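Local coordinates for type IV pilus assembly protein PilF (Pseudomonas aeruginosa, PDB 2HO1) that is an outer-membrane lipoprotein built of tetratricopeptide repeats that is essential for the localization and assembly of PilQ into the dodecameric secretin of the type IV pilus, at residues S167-L170 with N171-Q174; Q159-E162 with Y163-S167; P138-S141 with R142-N146; N104-V107 with L108-G112; A75-A78 with V79-T83. All coordinates share one frame; numbering follows the deposited sequence.

Interaction 1 of 5, residues S167-L170 with N171-Q174; sequences SLRL and NRNQ
Gln174 reaches back over the end of helix 157-170 and lays its amide against Ser167, one turn inside the helix. With chi2 at -179° the chain runs straight beyond CG, long enough to carry NE2 to within 3.0 Å of Ser167 OG. The same nitrogen donates to Asn171 O at 2.7 Å, lying in that carbonyl's plane on a lone pair, so one amide group ties the last helical turn to the loop that leaves it. Ser167 OG also has a probable, very short bond to the backbone oxygen of Ser141 on helix 140-153; a small hydroxyl suits this buried place between two helices.

On another side of the turn Arg172 folds back, bent at chi2 (-69°), and swings its guanidinium over the backbone of Leu168 and Arg169. Arg169 CA sits over the centre of one face, 3.7 Å above the plane. The two arginines run side by side in the same direction, their guanidinium planes 63° apart. Leu168, by contrast, turns its CD2 toward Asn171 O, 3.8 Å away, and packs on Val177 and Met181 of the next helix. Asn171, the first residue to leave helical angles, accepts from Asn173 N through OD1. That bond closes an Asx turn, here within the short loop joining successive helices of a TPR superhelix.

Interaction 2 of 5, residues Q159-E162 with Y163-S167; sequences QAKE and YFEKS
Gln159 and Tyr163 lie side by side, one turn apart on helix 157-170 and pointing the same way, with amide and ring planes 75° apart. Gln159 CG touches Tyr163 CE2 at 3.8 Å, so the aliphatic part of the glutamine pads the ring while both polar ends go elsewhere: Gln159 OE1 to Ser151 and Tyr163 OH to Tyr125. The other apolar contact is smaller, Ala160 CB against Phe164 CE2 at 4.0 Å. Phe164 has CG anti to its carbonyl carbon (chi1 -70°), which lays the ring back along the preceding turn, close to Ala160 O.

Backbone bonding is that of a regular alpha helix, with the amides of residues 163 to 166 each donating four residues back; the bond from Phe164 N to Ala160 O is 2.8 Å long. This helix is assigned as the second of TPR 4, and its small Ala160 suits the close approach of helix 140-153, where it meets Ser151 and Leu152. Phe164 packs on Glu180 and Met181 of helix 175-187 and also touches Glu145 of helix 140-153.

Within the helix, charged groups meet through water or at a distance. One water donates to Glu162 OE1 at 2.8 Å and accepts from Lys166 NZ at 3.0 Å, bridging charges too far apart to pair directly. A second donates to both Glu162 O and Glu165 OE1. Lys161 and Glu165 cross at a slant, with Lys161 NZ 4.8 Å from Glu165 OE2. Both ends of the first bridge also reach the second subunit: Glu162 salt-bridges its Arg103, and Lys166 NZ bonds its Gln133 O.

Interaction 3 of 5, residues P138-S141 with R142-N146; sequences PERS and RVFEN
Glu139, at the N-cap of helix 140-153, sends its carbonyl oxygen to two amides of the first turn, accepting from Arg142 N at 2.8 Å and weakly from Val143 N, before regular bonds from Phe144 N to Arg140 O and from Glu145 N to Ser141 O take over.

Two arginines use their flat ends differently. Arg142, bent at chi3 (44°), brings its guanidinium alongside Glu139, whose CG lies over one face, 3.2 Å from Arg142 CZ. The carboxylate is turned 51° from that plane, and Glu139 OE2 stays 4.5 Å from Arg142 NH1. Any attraction is probably one of nearby charges, since no N-H points at the oxygen. Arg140 is extended from CG to NE and runs beside Phe144, the planes 67° apart. Phe144 CE2 lies over one guanidinium face near its rim, 3.7 Å from Arg140 NE, while Arg140 CZ meets the ring at its edge. The long aliphatic chain lets Arg140 run alongside the ring's edge and still donate from NE to Ser132 O.

Small Ser141 lets Leu170 of helix 157-170 come close. Val143 packs on Ala131 of helix 121-131 and on Asn109 of helix 105-117, and Phe144 meets Lys166 as well as Gln133 of the second subunit.

Interaction 4 of 5, residues N104-V107 with L108-G112; sequences NARV and LNNYG
Asn104, the N-cap of helix 105-117, starts the regular bonding with O, which accepts from Leu108 N at 2.8 Å, and caps the first turn with OD1, which accepts from Val107 N at 3.1 Å. The side-chain bond is nearly straight at hydrogen (173°). Asparagine suits an N-cap because its short amide can bend back to an amide of the first turn that lacks a preceding helical carbonyl. Successive four-residue bonds then carry the helix on through Tyr111.

Leu108 folds against the cap, its CG 3.3 Å from Asn104 O. Arg106 and Asn110 cross with their planes 72° apart; Arg106 NH1 and Asn110 ND2 are both donors and cannot bond each other, so a water accepts from both. It lies 2.8 Å from Arg106 NH1, in the guanidinium plane at its edge, and 3.1 Å from Asn110 ND2. A bend at chi3 (70°) curls the arginine toward this water.

The helix, assigned as the first of TPR 3, lies among several others. Val107 and Tyr111 face helix 87-100, with Tyr111 OH bonded to Asp91, Leu108 packs on Glu130 and Ala131 of helix 121-131, and Asn109 OD1 accepts from Asn146 of helix 140-153.

Interaction 5 of 5, residues A75-A78 with V79-T83; sequences AALA and VVFQT
Val79 N has two acceptors on the preceding turn of helix 71-83: Ala75 O at 3.3 Å and, weakly, Ala76 O at 3.1 Å. Ala76 O also takes the hydrogen of Val80 N, so it serves two donors. Beyond this shared point the bonding is regular: Phe81 N donates to Leu77 O at 3.0 Å in a nearly straight bond (168°), and Gln82 N donates to Ala78 O at 2.9 Å. At the end of the helix Val79 O accepts from Thr83 N at 2.8 Å. The amides of Val79 to Thr83 are thus all bonded within the helix.

Gln82 has the one long polar side chain here. With chi1 165° and an extended chain beyond CG, it carries its amide off the helix, where OE1 accepts from Tyr94 OH and NE2 donates to Glu117; an amide suits this place because it offers both a donor and an acceptor.

The rest is apolar. Leu77 slants across Phe81, its CG 3.7 Å from Phe81 CE2, and its CD1 comes within 4.5 Å of Val80 CB.

Small alanines let neighbouring helices draw near, while the larger residues fill the spaces between them. Ala76 and Val80 face Leu60 of helix 57-66 and helix 33-49. Ala78 meets Glu93 of helix 87-100, and Phe81 lies between Lys57 of helix 57-66 and Leu89 of helix 87-100.

Interactions 4 and 5 are the buried contacts, whereas interactions 1, 2 and 3 are only partly buried. Interactions 1 and 2 lie on the same helix and share Ser167, whose hydroxyl joins both to interaction 3 on the preceding helix. Interaction 3 in turn meets interaction 4 through an amide-amide bond from Asn146 to Asn109, and interaction 4 touches interaction 5 by Val107 packing on Ala75. Chemistry follows position: interaction 5 is mostly aliphatic and aromatic, interactions 3 and 4 open helices, interaction 1 ends one, and interaction 2 has charges that reach the second subunit. Interactions 2 and 5 stand about 28 Å apart between centres.

Interaction 1 of 5, residues S167-L170 with N171-Q174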
loop_
_atom_site.group_PDB
_atom_site.type_symbol
_atom_site.label_atom_id
_atom_site.label_comp_id
_atom_site.label_asym_id
_atom_site.label_seq_id
_atom_site.Cartn_x
_atom_site.Cartn_y
_atom_site.Cartn_z
ATOM N N SER A 167 -12.482 2.974 0.084
ATOM C CA SER A 167 -13.167 2.788 1.366
ATOM C C SER A 167 -14.698 2.631 1.177
ATOM O O SER A 167 -15.320 1.765 1.780
ATOM C CB SER A 167 -12.889 3.984 2.285
ATOM O OG SER A 167 -13.349 3.765 3.604
ATOM N N LEU A 168 -15.298 3.462 0.330
ATOM C CA LEU A 168 -16.736 3.390 0.127
ATOM C C LEU A 168 -17.151 2.169 -0.677
ATOM O O LEU A 168 -18.291 1.738 -0.578
ATOM C CB LEU A 168 -17.256 4.664 -0.556
ATOM C CG LEU A 168 -17.283 5.923 0.326
ATOM C CD1 LEU A 168 -17.571 7.169 -0.511
ATOM C CD2 LEU A 168 -18.315 5.768 1.398
ATOM N N ARG A 169 -16.241 1.618 -1.478
ATOM C CA ARG A 169 -16.561 0.428 -2.266
ATOM C C ARG A 169 -16.678 -0.750 -1.300
ATOM O O ARG A 169 -17.502 -1.631 -1.505
ATOM C CB ARG A 169 -15.468 0.160 -3.300
ATOM C CG ARG A 169 -15.976 -0.353 -4.640
ATOM C CD ARG A 169 -14.818 -0.754 -5.552
ATOM N NE ARG A 169 -15.233 -1.517 -6.738
ATOM C CZ ARG A 169 -14.393 -2.207 -7.520
ATOM N NH1 ARG A 169 -13.094 -2.251 -7.242
ATOM N NH2 ARG A 169 -14.847 -2.869 -8.578
ATOM N N LEU A 170 -15.869 -0.748 -0.236
ATOM C CA LEU A 170 -15.899 -1.807 0.778
ATOM C C LEU A 170 -17.003 -1.610 1.815
ATOM O O LEU A 170 -17.513 -2.573 2.410
ATOM C CB LEU A 170 -14.573 -1.896 1.524
ATOM C CG LEU A 170 -13.364 -2.333 0.718
ATOM C CD1 LEU A 170 -12.197 -2.447 1.645
ATOM C CD2 LEU A 170 -13.657 -3.668 0.018
ATOM N N ASN A 171 -17.336 -0.352 2.069
ATOM C CA ASN A 171 -18.401 -0.052 3.002
ATOM C C ASN A 171 -19.070 1.249 2.614
ATOM O O ASN A 171 -18.597 2.334 2.922
ATOM C CB ASN A 171 -17.870 0.007 4.426
ATOM C CG ASN A 171 -18.967 0.238 5.419
ATOM O OD1 ASN A 171 -20.132 0.315 5.042
ATOM N ND2 ASN A 171 -18.611 0.364 6.690
ATOM N N ARG A 172 -20.184 1.113 1.912
ATOM C CA ARG A 172 -20.975 2.237 1.423
ATOM C C ARG A 172 -21.570 3.118 2.502
ATOM O O ARG A 172 -21.795 4.302 2.279
ATOM C CB ARG A 172 -22.119 1.711 0.559
ATOM C CG ARG A 172 -21.668 0.917 -0.642
ATOM C CD ARG A 172 -20.987 1.830 -1.648
ATOM N NE ARG A 172 -20.567 1.107 -2.846
ATOM C CZ ARG A 172 -19.761 1.620 -3.770
ATOM N NH1 ARG A 172 -19.278 2.855 -3.623
ATOM N NH2 ARG A 172 -19.430 0.898 -4.833
ATOM N N ASN A 173 -21.826 2.539 3.670
ATOM C CA ASN A 173 -22.439 3.278 4.757
ATOM C C ASN A 173 -21.456 4.022 5.667
ATOM O O ASN A 173 -21.315 3.689 6.842
ATOM C CB ASN A 173 -23.316 2.315 5.571
ATOM C CG ASN A 173 -24.177 3.034 6.615
ATOM O OD1 ASN A 173 -24.263 4.270 6.630
ATOM N ND2 ASN A 173 -24.825 2.257 7.491
ATOM N N GLN A 174 -20.776 5.032 5.125
ATOM C CA GLN A 174 -19.814 5.811 5.908
ATOM C C GLN A 174 -20.018 7.303 5.605
ATOM O O GLN A 174 -19.356 7.868 4.738
ATOM C CB GLN A 174 -18.366 5.420 5.558
ATOM C CG GLN A 174 -18.007 3.946 5.716
ATOM C CD GLN A 174 -16.537 3.648 5.360
ATOM O OE1 GLN A 174 -15.638 3.801 6.193
ATOM N NE2 GLN A 174 -16.295 3.245 4.115
#

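Interaction 2 of 5, residues Q159-E162 with Y163-S167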
loop_
_atom_site.group_PDB
_atom_site.type_symbol
_atom_site.label_atom_id
_atom_site.label_comp_id
_atom_site.label_asym_id
_atom_site.label_seq_id
_atom_site.Cartn_x
_atom_site.Cartn_y
_atom_site.Cartn_z
ATOM N N GLN A 159 -5.140 11.779 -4.899
ATOM C CA GLN A 159 -4.764 10.518 -4.310
ATOM C C GLN A 159 -5.724 10.197 -3.142
ATOM O O GLN A 159 -6.158 9.063 -2.982
ATOM C CB GLN A 159 -3.334 10.615 -3.795
ATOM C CG GLN A 159 -2.822 9.349 -3.207
ATOM C CD GLN A 159 -1.382 9.483 -2.795
ATOM O OE1 GLN A 159 -1.064 9.658 -1.600
ATOM N NE2 GLN A 159 -0.488 9.415 -3.788
ATOM N N ALA A 160 -6.044 11.208 -2.336
ATOM C CA ALA A 160 -6.954 11.022 -1.214
ATOM C C ALA A 160 -8.285 10.479 -1.752
ATOM O O ALA A 160 -8.872 9.533 -1.199
ATOM C CB ALA A 160 -7.190 12.378 -0.486
ATOM N N LYS A 161 -8.724 11.077 -2.854
ATOM C CA LYS A 161 -9.982 10.709 -3.482
ATOM C C LYS A 161 -10.008 9.237 -3.840
ATOM O O LYS A 161 -11.011 8.545 -3.564
ATOM C CB LYS A 161 -10.208 11.582 -4.726
ATOM C CG LYS A 161 -11.514 11.375 -5.447
ATOM C CD LYS A 161 -11.503 12.265 -6.680
ATOM C CE LYS A 161 -12.609 11.953 -7.684
ATOM N NZ LYS A 161 -12.352 12.758 -8.932
ATOM N N GLU A 162 -8.928 8.746 -4.453
ATOM C CA GLU A 162 -8.871 7.328 -4.813
ATOM C C GLU A 162 -8.950 6.442 -3.564
ATOM O O GLU A 162 -9.607 5.412 -3.579
ATOM C CB GLU A 162 -7.617 7.010 -5.655
ATOM C CG GLU A 162 -7.716 7.628 -7.046
ATOM C CD GLU A 162 -6.655 7.165 -8.047
ATOM O OE1 GLU A 162 -6.329 5.950 -8.122
ATOM O OE2 GLU A 162 -6.166 8.044 -8.795
ATOM N N TYR A 163 -8.305 6.847 -2.476
ATOM C CA TYR A 163 -8.369 6.056 -1.269
ATOM C C TYR A 163 -9.784 6.094 -0.712
ATOM O O TYR A 163 -10.321 5.063 -0.322
ATOM C CB TYR A 163 -7.350 6.544 -0.237
ATOM C CG TYR A 163 -5.930 6.046 -0.522
ATOM C CD1 TYR A 163 -5.670 4.678 -0.737
ATOM C CD2 TYR A 163 -4.849 6.933 -0.556
ATOM C CE1 TYR A 163 -4.359 4.209 -0.976
ATOM C CE2 TYR A 163 -3.558 6.478 -0.787
ATOM C CZ TYR A 163 -3.315 5.133 -0.992
ATOM O OH TYR A 163 -2.033 4.715 -1.160
ATOM N N PHE A 164 -10.401 7.273 -0.688
ATOM C CA PHE A 164 -11.773 7.380 -0.207
ATOM C C PHE A 164 -12.746 6.517 -1.027
ATOM O O PHE A 164 -13.641 5.893 -0.461
ATOM C CB PHE A 164 -12.227 8.847 -0.181
ATOM C CG PHE A 164 -11.541 9.670 0.895
ATOM C CD1 PHE A 164 -11.331 9.135 2.165
ATOM C CD2 PHE A 164 -11.111 10.971 0.637
ATOM C CE1 PHE A 164 -10.700 9.890 3.151
ATOM C CE2 PHE A 164 -10.485 11.725 1.606
ATOM C CZ PHE A 164 -10.276 11.193 2.862
ATOM N N GLU A 165 -12.571 6.476 -2.346
ATOM C CA GLU A 165 -13.429 5.635 -3.170
ATOM C C GLU A 165 -13.250 4.156 -2.824
ATOM O O GLU A 165 -14.230 3.393 -2.825
ATOM C CB GLU A 165 -13.151 5.873 -4.661
ATOM C CG GLU A 165 -13.739 7.171 -5.168
ATOM C CD GLU A 165 -13.182 7.600 -6.521
ATOM O OE1 GLU A 165 -12.145 7.049 -6.953
ATOM O OE2 GLU A 165 -13.764 8.517 -7.146
ATOM N N LYS A 166 -12.013 3.732 -2.539
ATOM C CA LYS A 166 -11.794 2.333 -2.164
ATOM C C LYS A 166 -12.536 2.029 -0.855
ATOM O O LYS A 166 -13.145 0.949 -0.690
ATOM C CB LYS A 166 -10.286 2.007 -1.999
ATOM C CG LYS A 166 -9.447 2.102 -3.280
ATOM C CD LYS A 166 -8.020 1.625 -3.031
ATOM C CE LYS A 166 -7.056 2.213 -4.042
ATOM N NZ LYS A 166 -7.313 1.824 -5.475
ATOM N N SER A 167 -12.482 2.974 0.084
ATOM C CA SER A 167 -13.167 2.788 1.366
ATOM C C SER A 167 -14.698 2.631 1.177
ATOM O O SER A 167 -15.320 1.765 1.780
ATOM C CB SER A 167 -12.889 3.984 2.285
ATOM O OG SER A 167 -13.349 3.765 3.604
HETATM O O HOH W 1 -5.377 3.735 -6.651
HETATM O O HOH W 2 -10.534 4.442 -6.300
#

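Interaction 3 of 5, residues P138-S141 with R142-N146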
loop_
_atom_site.group_PDB
_atom_site.type_symbol
_atom_site.label_atom_id
_atom_site.label_comp_id
_atom_site.label_asym_id
_atom_site.label_seq_id
_atom_site.Cartn_x
_atom_site.Cartn_y
_atom_site.Cartn_z
ATOM N N PRO A 138 -11.854 -7.242 8.493
ATOM C CA PRO A 138 -13.192 -6.654 8.450
ATOM C C PRO A 138 -13.246 -5.130 8.363
ATOM O O PRO A 138 -14.164 -4.569 7.767
ATOM C CB PRO A 138 -13.844 -7.189 9.741
ATOM C CG PRO A 138 -13.164 -8.476 9.961
ATOM C CD PRO A 138 -11.724 -8.127 9.667
ATOM N N GLU A 139 -12.263 -4.463 8.951
ATOM C CA GLU A 139 -12.224 -3.012 8.944
ATOM C C GLU A 139 -11.253 -2.422 7.923
ATOM O O GLU A 139 -10.795 -1.285 8.062
ATOM C CB GLU A 139 -11.890 -2.504 10.339
ATOM C CG GLU A 139 -13.096 -2.142 11.174
ATOM C CD GLU A 139 -14.108 -3.258 11.283
ATOM O OE1 GLU A 139 -13.733 -4.376 11.716
ATOM O OE2 GLU A 139 -15.290 -3.013 10.934
ATOM N N ARG A 140 -10.949 -3.193 6.886
ATOM C CA ARG A 140 -10.048 -2.719 5.847
ATOM C C ARG A 140 -10.576 -1.383 5.284
ATOM O O ARG A 140 -9.777 -0.509 4.899
ATOM C CB ARG A 140 -9.916 -3.805 4.776
ATOM C CG ARG A 140 -9.164 -3.435 3.488
ATOM C CD ARG A 140 -8.557 -4.718 2.899
ATOM N NE ARG A 140 -7.967 -4.538 1.578
ATOM C CZ ARG A 140 -8.592 -4.814 0.428
ATOM N NH1 ARG A 140 -9.841 -5.291 0.428
ATOM N NH2 ARG A 140 -7.973 -4.603 -0.729
ATOM N N SER A 141 -11.904 -1.209 5.249
ATOM C CA SER A 141 -12.491 0.050 4.756
ATOM C C SER A 141 -11.955 1.253 5.543
ATOM O O SER A 141 -11.784 2.339 4.989
ATOM C CB SER A 141 -14.018 0.040 4.872
ATOM O OG SER A 141 -14.438 -0.182 6.211
ATOM N N ARG A 142 -11.713 1.057 6.836
ATOM C CA ARG A 142 -11.163 2.116 7.706
ATOM C C ARG A 142 -9.711 2.383 7.362
ATOM O O ARG A 142 -9.235 3.519 7.451
ATOM C CB ARG A 142 -11.258 1.708 9.179
ATOM C CG ARG A 142 -12.542 2.181 9.838
ATOM C CD ARG A 142 -13.032 1.274 10.988
ATOM N NE ARG A 142 -12.002 0.807 11.926
ATOM C CZ ARG A 142 -12.288 0.289 13.123
ATOM N NH1 ARG A 142 -13.563 0.193 13.514
ATOM N NH2 ARG A 142 -11.316 -0.146 13.930
ATOM N N VAL A 143 -8.991 1.319 7.007
ATOM C CA VAL A 143 -7.615 1.474 6.612
ATOM C C VAL A 143 -7.547 2.416 5.406
ATOM O O VAL A 143 -6.702 3.316 5.370
ATOM C CB VAL A 143 -6.989 0.113 6.237
ATOM C CG1 VAL A 143 -5.629 0.319 5.638
ATOM C CG2 VAL A 143 -6.928 -0.776 7.471
ATOM N N PHE A 144 -8.423 2.222 4.424
ATOM C CA PHE A 144 -8.430 3.082 3.251
ATOM C C PHE A 144 -8.922 4.491 3.564
ATOM O O PHE A 144 -8.510 5.468 2.908
ATOM C CB PHE A 144 -9.267 2.483 2.129
ATOM C CG PHE A 144 -8.588 1.350 1.426
ATOM C CD1 PHE A 144 -7.333 1.531 0.838
ATOM C CD2 PHE A 144 -9.168 0.088 1.378
ATOM C CE1 PHE A 144 -6.671 0.493 0.227
ATOM C CE2 PHE A 144 -8.485 -0.960 0.755
ATOM C CZ PHE A 144 -7.236 -0.742 0.183
ATOM N N GLU A 145 -9.835 4.610 4.518
ATOM C CA GLU A 145 -10.260 5.940 4.911
ATOM C C GLU A 145 -9.011 6.670 5.460
ATOM O O GLU A 145 -8.749 7.815 5.118
ATOM C CB GLU A 145 -11.309 5.881 6.022
ATOM C CG GLU A 145 -11.668 7.273 6.546
ATOM C CD GLU A 145 -12.684 7.251 7.668
ATOM O OE1 GLU A 145 -12.555 6.409 8.591
ATOM O OE2 GLU A 145 -13.611 8.091 7.622
ATOM N N ASN A 146 -8.251 5.998 6.315
ATOM C CA ASN A 146 -7.051 6.595 6.899
ATOM C C ASN A 146 -5.996 6.978 5.866
ATOM O O ASN A 146 -5.349 8.012 5.993
ATOM C CB ASN A 146 -6.457 5.680 7.974
ATOM C CG ASN A 146 -7.265 5.715 9.252
ATOM O OD1 ASN A 146 -7.940 6.704 9.526
ATOM N ND2 ASN A 146 -7.201 4.648 10.038
#

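Interaction 4 of 5, residues N104-V107 with L108-G112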
loop_
_atom_site.group_PDB
_atom_site.type_symbol
_atom_site.label_atom_id
_atom_site.label_comp_id
_atom_site.label_asym_id
_atom_site.label_seq_id
_atom_site.Cartn_x
_atom_site.Cartn_y
_atom_site.Cartn_z
ATOM N N ASN A 104 -0.134 -7.481 11.597
ATOM C CA ASN A 104 -1.466 -7.452 12.187
ATOM C C ASN A 104 -2.191 -6.184 11.719
ATOM O O ASN A 104 -1.936 -5.088 12.227
ATOM C CB ASN A 104 -1.332 -7.418 13.720
ATOM C CG ASN A 104 -2.661 -7.407 14.419
ATOM O OD1 ASN A 104 -3.583 -6.720 14.025
ATOM N ND2 ASN A 104 -2.758 -8.162 15.485
ATOM N N ALA A 105 -3.120 -6.338 10.788
ATOM C CA ALA A 105 -3.840 -5.199 10.205
ATOM C C ALA A 105 -4.631 -4.312 11.159
ATOM O O ALA A 105 -4.699 -3.099 10.963
ATOM C CB ALA A 105 -4.769 -5.685 9.061
ATOM N N ARG A 106 -5.268 -4.913 12.159
ATOM C CA ARG A 106 -6.039 -4.140 13.103
ATOM C C ARG A 106 -5.115 -3.180 13.879
ATOM O O ARG A 106 -5.406 -1.991 14.010
ATOM C CB ARG A 106 -6.763 -5.084 14.082
ATOM C CG ARG A 106 -7.696 -4.366 15.052
ATOM C CD ARG A 106 -8.334 -5.362 16.056
ATOM N NE ARG A 106 -7.325 -5.843 16.987
ATOM C CZ ARG A 106 -6.912 -5.143 18.045
ATOM N NH1 ARG A 106 -7.460 -3.950 18.316
ATOM N NH2 ARG A 106 -5.973 -5.637 18.847
ATOM N N VAL A 107 -4.002 -3.714 14.372
ATOM C CA VAL A 107 -3.062 -2.939 15.151
ATOM C C VAL A 107 -2.303 -1.964 14.262
ATOM O O VAL A 107 -2.070 -0.818 14.672
ATOM C CB VAL A 107 -2.114 -3.873 15.905
ATOM C CG1 VAL A 107 -1.046 -3.074 16.648
ATOM C CG2 VAL A 107 -2.939 -4.714 16.885
ATOM N N LEU A 108 -1.959 -2.386 13.045
ATOM C CA LEU A 108 -1.295 -1.473 12.124
ATOM C C LEU A 108 -2.242 -0.305 11.844
ATOM O O LEU A 108 -1.808 0.842 11.736
ATOM C CB LEU A 108 -0.941 -2.168 10.810
ATOM C CG LEU A 108 0.304 -3.079 10.854
ATOM C CD1 LEU A 108 0.341 -3.956 9.576
ATOM C CD2 LEU A 108 1.600 -2.208 10.972
ATOM N N ASN A 109 -3.535 -0.576 11.746
ATOM C CA ASN A 109 -4.466 0.502 11.441
ATOM C C ASN A 109 -4.650 1.437 12.639
ATOM O O ASN A 109 -4.684 2.632 12.461
ATOM C CB ASN A 109 -5.820 -0.054 10.967
ATOM C CG ASN A 109 -6.797 1.052 10.590
ATOM O OD1 ASN A 109 -6.503 1.909 9.750
ATOM N ND2 ASN A 109 -7.957 1.038 11.202
ATOM N N ASN A 110 -4.760 0.885 13.854
ATOM C CA ASN A 110 -4.888 1.706 15.047
ATOM C C ASN A 110 -3.617 2.574 15.209
ATOM O O ASN A 110 -3.705 3.758 15.548
ATOM C CB ASN A 110 -5.054 0.831 16.291
ATOM C CG ASN A 110 -6.450 0.173 16.375
ATOM O OD1 ASN A 110 -7.374 0.585 15.696
ATOM N ND2 ASN A 110 -6.589 -0.835 17.218
ATOM N N TYR A 111 -2.446 1.979 14.985
ATOM C CA TYR A 111 -1.200 2.721 15.101
ATOM C C TYR A 111 -1.097 3.828 14.026
ATOM O O TYR A 111 -0.732 4.982 14.330
ATOM C CB TYR A 111 -0.004 1.750 15.054
ATOM C CG TYR A 111 1.383 2.380 15.298
ATOM C CD1 TYR A 111 1.543 3.516 16.121
ATOM C CD2 TYR A 111 2.535 1.793 14.759
ATOM C CE1 TYR A 111 2.823 4.036 16.394
ATOM C CE2 TYR A 111 3.813 2.298 15.030
ATOM C CZ TYR A 111 3.950 3.427 15.848
ATOM O OH TYR A 111 5.214 3.966 16.039
ATOM N N GLY A 112 -1.432 3.503 12.778
ATOM C CA GLY A 112 -1.390 4.522 11.743
ATOM C C GLY A 112 -2.363 5.656 12.027
ATOM O O GLY A 112 -2.113 6.845 11.669
HETATM O O HOH W 3 -9.334 -2.182 17.266
#

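Interaction 5 of 5, residues A75-A78 with V79-T83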
loop_
_atom_site.group_PDB
_atom_site.type_symbol
_atom_site.label_atom_id
_atom_site.label_comp_id
_atom_site.label_asym_id
_atom_site.label_seq_id
_atom_site.Cartn_x
_atom_site.Cartn_y
_atom_site.Cartn_z
ATOM N N ALA A 75 -1.457 -3.683 22.470
ATOM C CA ALA A 75 -2.289 -2.812 21.636
ATOM C C ALA A 75 -3.377 -2.073 22.415
ATOM O O ALA A 75 -3.643 -0.896 22.176
ATOM C CB ALA A 75 -2.911 -3.627 20.499
ATOM N N ALA A 76 -4.032 -2.769 23.337
ATOM C CA ALA A 76 -5.067 -2.149 24.149
ATOM C C ALA A 76 -4.437 -1.110 25.082
ATOM O O ALA A 76 -4.968 -0.010 25.260
ATOM C CB ALA A 76 -5.801 -3.230 24.969
ATOM N N LEU A 77 -3.316 -1.466 25.697
ATOM C CA LEU A 77 -2.626 -0.529 26.585
ATOM C C LEU A 77 -2.240 0.718 25.767
ATOM O O LEU A 77 -2.328 1.833 26.259
ATOM C CB LEU A 77 -1.398 -1.205 27.196
ATOM C CG LEU A 77 -0.707 -0.556 28.404
ATOM C CD1 LEU A 77 -1.706 -0.283 29.547
ATOM C CD2 LEU A 77 0.390 -1.522 28.877
ATOM N N ALA A 78 -1.833 0.513 24.509
ATOM C CA ALA A 78 -1.502 1.601 23.603
ATOM C C ALA A 78 -2.633 2.609 23.442
ATOM O O ALA A 78 -2.386 3.811 23.427
ATOM C CB ALA A 78 -1.065 1.061 22.252
ATOM N N VAL A 79 -3.876 2.135 23.334
ATOM C CA VAL A 79 -4.962 3.090 23.193
ATOM C C VAL A 79 -5.295 3.702 24.557
ATOM O O VAL A 79 -5.869 4.789 24.624
ATOM C CB VAL A 79 -6.226 2.458 22.564
ATOM C CG1 VAL A 79 -5.845 1.623 21.337
ATOM C CG2 VAL A 79 -6.960 1.650 23.589
ATOM N N VAL A 80 -4.949 3.006 25.639
ATOM C CA VAL A 80 -5.206 3.564 26.969
ATOM C C VAL A 80 -4.329 4.828 27.013
ATOM O O VAL A 80 -4.828 5.910 27.261
ATOM C CB VAL A 80 -4.787 2.647 28.143
ATOM C CG1 VAL A 80 -4.765 3.476 29.454
ATOM C CG2 VAL A 80 -5.780 1.466 28.300
ATOM N N PHE A 81 -3.038 4.685 26.735
ATOM C CA PHE A 81 -2.102 5.811 26.746
ATOM C C PHE A 81 -2.452 6.903 25.733
ATOM O O PHE A 81 -2.336 8.090 26.023
ATOM C CB PHE A 81 -0.674 5.323 26.492
ATOM C CG PHE A 81 -0.091 4.533 27.624
ATOM C CD1 PHE A 81 -0.192 4.981 28.927
ATOM C CD2 PHE A 81 0.570 3.344 27.383
ATOM C CE1 PHE A 81 0.347 4.254 29.968
ATOM C CE2 PHE A 81 1.111 2.615 28.420
ATOM C CZ PHE A 81 1.000 3.071 29.713
ATOM N N GLN A 82 -2.837 6.481 24.533
ATOM C CA GLN A 82 -3.199 7.395 23.462
ATOM C C GLN A 82 -4.360 8.233 23.946
ATOM O O GLN A 82 -4.402 9.435 23.738
ATOM C CB GLN A 82 -3.595 6.578 22.222
ATOM C CG GLN A 82 -4.336 7.314 21.114
ATOM C CD GLN A 82 -4.599 6.383 19.911
ATOM O OE1 GLN A 82 -4.391 5.164 19.999
ATOM N NE2 GLN A 82 -5.050 6.949 18.804
ATOM N N THR A 83 -5.316 7.584 24.590
ATOM C CA THR A 83 -6.480 8.275 25.126
ATOM C C THR A 83 -6.065 9.283 26.237
ATOM O O THR A 83 -6.659 10.354 26.368
ATOM C CB THR A 83 -7.493 7.249 25.702
ATOM O OG1 THR A 83 -7.838 6.299 24.675
ATOM C CG2 THR A 83 -8.766 7.969 26.216
#